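Local coordinates for protein putative glycerophosphodiester phosphodiesterase (Galdieria sulphuraria, PDB 2O55) that is a putative glycerophosphodiester phosphodiesterase family protein, built as a TIM barrel, at residues L213-D225 and C233-Y245. Residues are numbered along the deposited sequence; the frame is centred on the assembly and turned at random.
Sequences LSVTVWMPWIFDD and CLELQVDLICSNY. With SO4 (sulfate ion), chain B.
V217 sits between two backbone bonds to strand 240-243, its N donating to L240 O and its O receiving C242 N at 2.6 Å, strands 214-218 and 240-243 running parallel with axes 4.5 Å apart at 21°. M219 N continues the ladder to C242 O; at the other end V215 O takes both D239 N and L240 N. D239 also turns back on V215 N, meeting it with the anti lone pair of OD2 (2.7 Å, nearly straight), while H209 holds the same oxygen. Helix 227-236 joins the strands in a right-handed beta-alpha-beta crossover, the repeating step of the TIM barrel; strand 240-243 then pairs with strand 8-12, closing the ring. On the helix side, C233 SG touches V217 CG2 and the CE of selenomethionine M219, 3.9 Å from each. Inside, C242 SG, anti to its own N (chi1 -167°), lies over one face of the W218 indole, 4.5 Å from the six-membered ring centroid; at the indole edge NE1 bonds a sulfate oxygen. Beyond the strands, N244 ND2 bonds P220 O at 2.8 Å in the type I turn 220-223, and H12 bonds N244 OD1. The D225 carboxylate grips S243 OG through the syn lone pair of OD2 and N244 N through OD1.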
loop_
_atom_site.group_PDB
_atom_site.type_symbol
_atom_site.label_atom_id
_atom_site.label_comp_id
_atom_site.label_asym_id
_atom_site.label_seq_id
_atom_site.Cartn_x
_atom_site.Cartn_y
_atom_site.Cartn_z
ATOM N N LEU A 213 0.694 13.439 -13.283
ATOM C CA LEU A 213 0.853 12.484 -12.175
ATOM C C LEU A 213 -0.505 11.935 -11.722
ATOM O O LEU A 213 -1.512 12.654 -11.772
ATOM C CB LEU A 213 1.505 13.152 -10.969
ATOM C CG LEU A 213 2.883 13.804 -11.090
ATOM C CD1 LEU A 213 3.148 14.572 -9.828
ATOM C CD2 LEU A 213 4.024 12.809 -11.347
ATOM N N SER A 214 -0.542 10.685 -11.250
ATOM C CA SER A 214 -1.807 10.141 -10.760
ATOM C C SER A 214 -2.052 10.478 -9.275
ATOM O O SER A 214 -1.115 10.620 -8.498
ATOM C CB SER A 214 -1.887 8.634 -10.999
ATOM O OG SER A 214 -1.743 7.910 -9.792
ATOM N N VAL A 215 -3.323 10.611 -8.894
ATOM C CA VAL A 215 -3.678 10.911 -7.508
ATOM C C VAL A 215 -4.499 9.813 -6.866
ATOM O O VAL A 215 -5.458 9.304 -7.469
ATOM C CB VAL A 215 -4.440 12.209 -7.372
ATOM C CG1 VAL A 215 -4.949 12.376 -5.926
ATOM C CG2 VAL A 215 -3.557 13.362 -7.792
ATOM N N THR A 216 -4.109 9.470 -5.639
ATOM C CA THR A 216 -4.725 8.394 -4.902
ATOM C C THR A 216 -5.175 8.960 -3.559
ATOM O O THR A 216 -4.372 9.553 -2.825
ATOM C CB THR A 216 -3.713 7.269 -4.714
ATOM O OG1 THR A 216 -3.257 6.827 -6.007
ATOM C CG2 THR A 216 -4.291 6.114 -3.893
ATOM N N VAL A 217 -6.465 8.820 -3.254
ATOM C CA VAL A 217 -6.944 9.134 -1.910
ATOM C C VAL A 217 -6.628 7.983 -0.964
ATOM O O VAL A 217 -6.856 6.791 -1.271
ATOM C CB VAL A 217 -8.447 9.374 -1.873
ATOM C CG1 VAL A 217 -8.869 9.739 -0.466
ATOM C CG2 VAL A 217 -8.815 10.481 -2.833
ATOM N N TRP A 218 -6.113 8.356 0.195
ATOM C CA TRP A 218 -5.715 7.402 1.206
ATOM C C TRP A 218 -6.663 7.538 2.400
ATOM O O TRP A 218 -6.828 8.638 2.947
ATOM C CB TRP A 218 -4.256 7.675 1.596
ATOM C CG TRP A 218 -3.705 6.762 2.636
ATOM C CD1 TRP A 218 -3.893 6.842 3.995
ATOM C CD2 TRP A 218 -2.850 5.633 2.418
ATOM N NE1 TRP A 218 -3.205 5.836 4.629
ATOM C CE2 TRP A 218 -2.556 5.080 3.686
ATOM C CE3 TRP A 218 -2.291 5.038 1.270
ATOM C CZ2 TRP A 218 -1.740 3.956 3.838
ATOM C CZ3 TRP A 218 -1.466 3.916 1.429
ATOM C CH2 TRP A 218 -1.207 3.393 2.698
HETATM N N MSE A 219 -7.307 6.433 2.789
HETATM C CA MSE A 219 -8.111 6.424 4.026
HETATM C C MSE A 219 -7.308 5.787 5.161
HETATM O O MSE A 219 -6.980 4.613 5.092
HETATM C CB MSE A 219 -9.443 5.687 3.835
HETATM C CG MSE A 219 -10.233 6.091 2.596
HETATM SE SE MSE A 219 -10.895 7.917 2.626
HETATM C CE MSE A 219 -12.070 7.793 1.125
ATOM N N PRO A 220 -6.983 6.562 6.212
ATOM C CA PRO A 220 -6.276 5.927 7.321
ATOM C C PRO A 220 -7.103 4.782 7.867
ATOM O O PRO A 220 -8.313 4.747 7.686
ATOM C CB PRO A 220 -6.193 7.034 8.372
ATOM C CG PRO A 220 -6.367 8.298 7.639
ATOM C CD PRO A 220 -7.244 7.993 6.468
ATOM N N TRP A 221 -6.461 3.841 8.531
ATOM C CA TRP A 221 -7.206 2.763 9.110
ATOM C C TRP A 221 -8.239 3.315 10.111
ATOM O O TRP A 221 -9.385 2.842 10.168
ATOM C CB TRP A 221 -6.242 1.794 9.773
ATOM C CG TRP A 221 -6.817 0.453 10.015
ATOM C CD1 TRP A 221 -7.210 -0.063 11.218
ATOM C CD2 TRP A 221 -7.079 -0.554 9.034
ATOM N NE1 TRP A 221 -7.700 -1.333 11.048
ATOM C CE2 TRP A 221 -7.630 -1.664 9.715
ATOM C CE3 TRP A 221 -6.910 -0.626 7.645
ATOM C CZ2 TRP A 221 -8.006 -2.845 9.050
ATOM C CZ3 TRP A 221 -7.291 -1.808 6.981
ATOM C CH2 TRP A 221 -7.832 -2.895 7.689
ATOM N N ILE A 222 -7.848 4.341 10.871
ATOM C CA ILE A 222 -8.745 4.964 11.866
ATOM C C ILE A 222 -10.131 5.350 11.305
ATOM O O ILE A 222 -11.097 5.420 12.051
ATOM C CB ILE A 222 -8.070 6.202 12.621
ATOM C CG1 ILE A 222 -8.857 6.578 13.895
ATOM C CG2 ILE A 222 -7.889 7.418 11.689
ATOM C CD1 ILE A 222 -8.205 7.677 14.777
ATOM N N PHE A 223 -10.216 5.568 10.000
ATOM C CA PHE A 223 -11.331 6.272 9.399
ATOM C C PHE A 223 -12.219 5.320 8.638
ATOM O O PHE A 223 -11.749 4.661 7.723
ATOM C CB PHE A 223 -10.772 7.323 8.437
ATOM C CG PHE A 223 -11.821 8.149 7.743
ATOM C CD1 PHE A 223 -12.521 9.138 8.434
ATOM C CD2 PHE A 223 -12.085 7.957 6.381
ATOM C CE1 PHE A 223 -13.477 9.903 7.787
ATOM C CE2 PHE A 223 -13.033 8.713 5.725
ATOM C CZ PHE A 223 -13.735 9.681 6.423
ATOM N N ASP A 224 -13.499 5.247 9.002
ATOM C CA ASP A 224 -14.423 4.382 8.279
ATOM C C ASP A 224 -15.052 5.139 7.122
ATOM O O ASP A 224 -16.056 5.825 7.296
ATOM C CB ASP A 224 -15.513 3.831 9.203
ATOM C CG ASP A 224 -14.989 2.783 10.197
ATOM O OD1 ASP A 224 -14.217 1.874 9.791
ATOM O OD2 ASP A 224 -15.389 2.863 11.388
ATOM N N ASP A 225 -14.471 5.013 5.936
ATOM C CA ASP A 225 -15.003 5.721 4.770
ATOM C C ASP A 225 -16.343 5.156 4.321
ATOM O O ASP A 225 -16.534 3.948 4.254
ATOM C CB ASP A 225 -13.988 5.807 3.613
ATOM C CG ASP A 225 -13.452 4.457 3.190
ATOM O OD1 ASP A 225 -13.129 3.632 4.074
ATOM O OD2 ASP A 225 -13.348 4.234 1.963
ATOM N N CYS A 233 -14.753 12.205 -3.111
ATOM C CA CYS A 233 -13.720 11.638 -3.974
ATOM C C CYS A 233 -13.982 11.841 -5.457
ATOM O O CYS A 233 -13.103 12.312 -6.144
ATOM C CB CYS A 233 -13.507 10.173 -3.661
ATOM S SG CYS A 233 -12.620 9.952 -2.086
ATOM N N LEU A 234 -15.185 11.511 -5.931
ATOM C CA LEU A 234 -15.586 11.774 -7.318
ATOM C C LEU A 234 -15.554 13.258 -7.688
ATOM O O LEU A 234 -15.017 13.619 -8.733
ATOM C CB LEU A 234 -16.984 11.246 -7.614
ATOM C CG LEU A 234 -17.342 9.760 -7.593
ATOM C CD1 LEU A 234 -18.585 9.529 -8.435
ATOM C CD2 LEU A 234 -16.224 8.942 -8.142
ATOM N N GLU A 235 -16.135 14.114 -6.851
ATOM C CA GLU A 235 -16.014 15.558 -7.028
ATOM C C GLU A 235 -14.561 15.974 -7.225
ATOM O O GLU A 235 -14.252 16.740 -8.128
ATOM C CB GLU A 235 -16.657 16.315 -5.853
ATOM C CG GLU A 235 -18.169 16.018 -5.719
ATOM C CD GLU A 235 -18.978 17.075 -4.921
ATOM O OE1 GLU A 235 -18.652 18.292 -4.945
ATOM O OE2 GLU A 235 -19.981 16.677 -4.284
ATOM N N LEU A 236 -13.673 15.431 -6.400
ATOM C CA LEU A 236 -12.235 15.681 -6.512
ATOM C C LEU A 236 -11.611 15.179 -7.809
ATOM O O LEU A 236 -10.628 15.736 -8.268
ATOM C CB LEU A 236 -11.511 15.003 -5.366
ATOM C CG LEU A 236 -11.658 15.641 -4.003
ATOM C CD1 LEU A 236 -11.101 14.681 -2.957
ATOM C CD2 LEU A 236 -10.924 16.963 -3.984
ATOM N N GLN A 237 -12.161 14.104 -8.369
ATOM C CA GLN A 237 -11.655 13.491 -9.602
ATOM C C GLN A 237 -10.292 12.796 -9.425
ATOM O O GLN A 237 -9.470 12.779 -10.336
ATOM C CB GLN A 237 -11.612 14.514 -10.758
ATOM C CG GLN A 237 -12.971 15.001 -11.293
ATOM C CD GLN A 237 -13.263 14.487 -12.711
ATOM O OE1 GLN A 237 -13.559 13.295 -12.909
ATOM N NE2 GLN A 237 -13.194 15.391 -13.708
ATOM N N VAL A 238 -10.069 12.217 -8.250
ATOM C CA VAL A 238 -8.914 11.351 -7.986
ATOM C C VAL A 238 -8.917 10.131 -8.903
ATOM O O VAL A 238 -9.966 9.765 -9.446
ATOM C CB VAL A 238 -8.904 10.863 -6.523
ATOM C CG1 VAL A 238 -8.952 12.057 -5.598
ATOM C CG2 VAL A 238 -10.079 9.926 -6.237
ATOM N N ASP A 239 -7.749 9.505 -9.056
ATOM C CA ASP A 239 -7.573 8.321 -9.910
ATOM C C ASP A 239 -7.824 7.007 -9.181
ATOM O O ASP A 239 -8.341 6.055 -9.759
ATOM C CB ASP A 239 -6.177 8.337 -10.515
ATOM C CG ASP A 239 -5.930 9.592 -11.326
ATOM O OD1 ASP A 239 -6.602 9.785 -12.380
ATOM O OD2 ASP A 239 -5.088 10.406 -10.898
ATOM N N LEU A 240 -7.453 6.956 -7.905
ATOM C CA LEU A 240 -7.592 5.728 -7.133
ATOM C C LEU A 240 -8.046 6.103 -5.737
ATOM O O LEU A 240 -7.878 7.253 -5.290
ATOM C CB LEU A 240 -6.286 4.921 -7.098
ATOM C CG LEU A 240 -5.600 4.458 -8.415
ATOM C CD1 LEU A 240 -4.463 5.363 -8.898
ATOM C CD2 LEU A 240 -5.059 3.087 -8.251
ATOM N N ILE A 241 -8.682 5.149 -5.067
ATOM C CA ILE A 241 -9.106 5.345 -3.691
ATOM C C ILE A 241 -8.685 4.157 -2.877
ATOM O O ILE A 241 -9.126 3.023 -3.140
ATOM C CB ILE A 241 -10.607 5.498 -3.561
ATOM C CG1 ILE A 241 -11.069 6.700 -4.397
ATOM C CG2 ILE A 241 -10.970 5.608 -2.064
ATOM C CD1 ILE A 241 -12.520 6.946 -4.387
ATOM N N CYS A 242 -7.813 4.414 -1.910
ATOM C CA CYS A 242 -7.373 3.366 -1.038
ATOM C C CYS A 242 -8.381 3.321 0.098
ATOM O O CYS A 242 -8.261 4.059 1.088
ATOM C CB CYS A 242 -5.951 3.633 -0.550
ATOM S SG CYS A 242 -5.182 2.209 0.252
ATOM N N SER A 243 -9.372 2.441 -0.069
ATOM C CA SER A 243 -10.570 2.361 0.773
ATOM C C SER A 243 -10.486 1.303 1.857
ATOM O O SER A 243 -9.904 0.245 1.658
ATOM C CB SER A 243 -11.774 2.039 -0.108
ATOM O OG SER A 243 -12.973 1.970 0.652
ATOM N N ASN A 244 -11.096 1.584 3.001
ATOM C CA ASN A 244 -11.207 0.599 4.067
ATOM C C ASN A 244 -12.440 -0.257 3.859
ATOM O O ASN A 244 -12.645 -1.251 4.558
ATOM C CB ASN A 244 -11.267 1.282 5.424
ATOM C CG ASN A 244 -10.050 2.159 5.697
ATOM O OD1 ASN A 244 -8.926 1.861 5.279
ATOM N ND2 ASN A 244 -10.270 3.247 6.420
ATOM N N TYR A 245 -13.265 0.127 2.889
ATOM C CA TYR A 245 -14.426 -0.660 2.519
ATOM C C TYR A 245 -14.539 -0.816 1.007
ATOM O O TYR A 245 -15.449 -0.261 0.398
ATOM C CB TYR A 245 -15.679 -0.023 3.102
ATOM C CG TYR A 245 -15.612 -0.007 4.598
ATOM C CD1 TYR A 245 -14.973 1.045 5.267
ATOM C CD2 TYR A 245 -16.149 -1.072 5.352
ATOM C CE1 TYR A 245 -14.888 1.048 6.642
ATOM C CE2 TYR A 245 -16.075 -1.079 6.725
ATOM C CZ TYR A 245 -15.438 -0.015 7.369
ATOM O OH TYR A 245 -15.331 -0.012 8.742
HETATM S S SO4 B . -2.585 3.873 7.863
HETATM O O1 SO4 B . -3.028 5.192 7.451
HETATM O O2 SO4 B . -2.859 3.773 9.282
HETATM O O3 SO4 B . -3.403 2.871 7.214
HETATM O O4 SO4 B . -1.180 3.609 7.538
#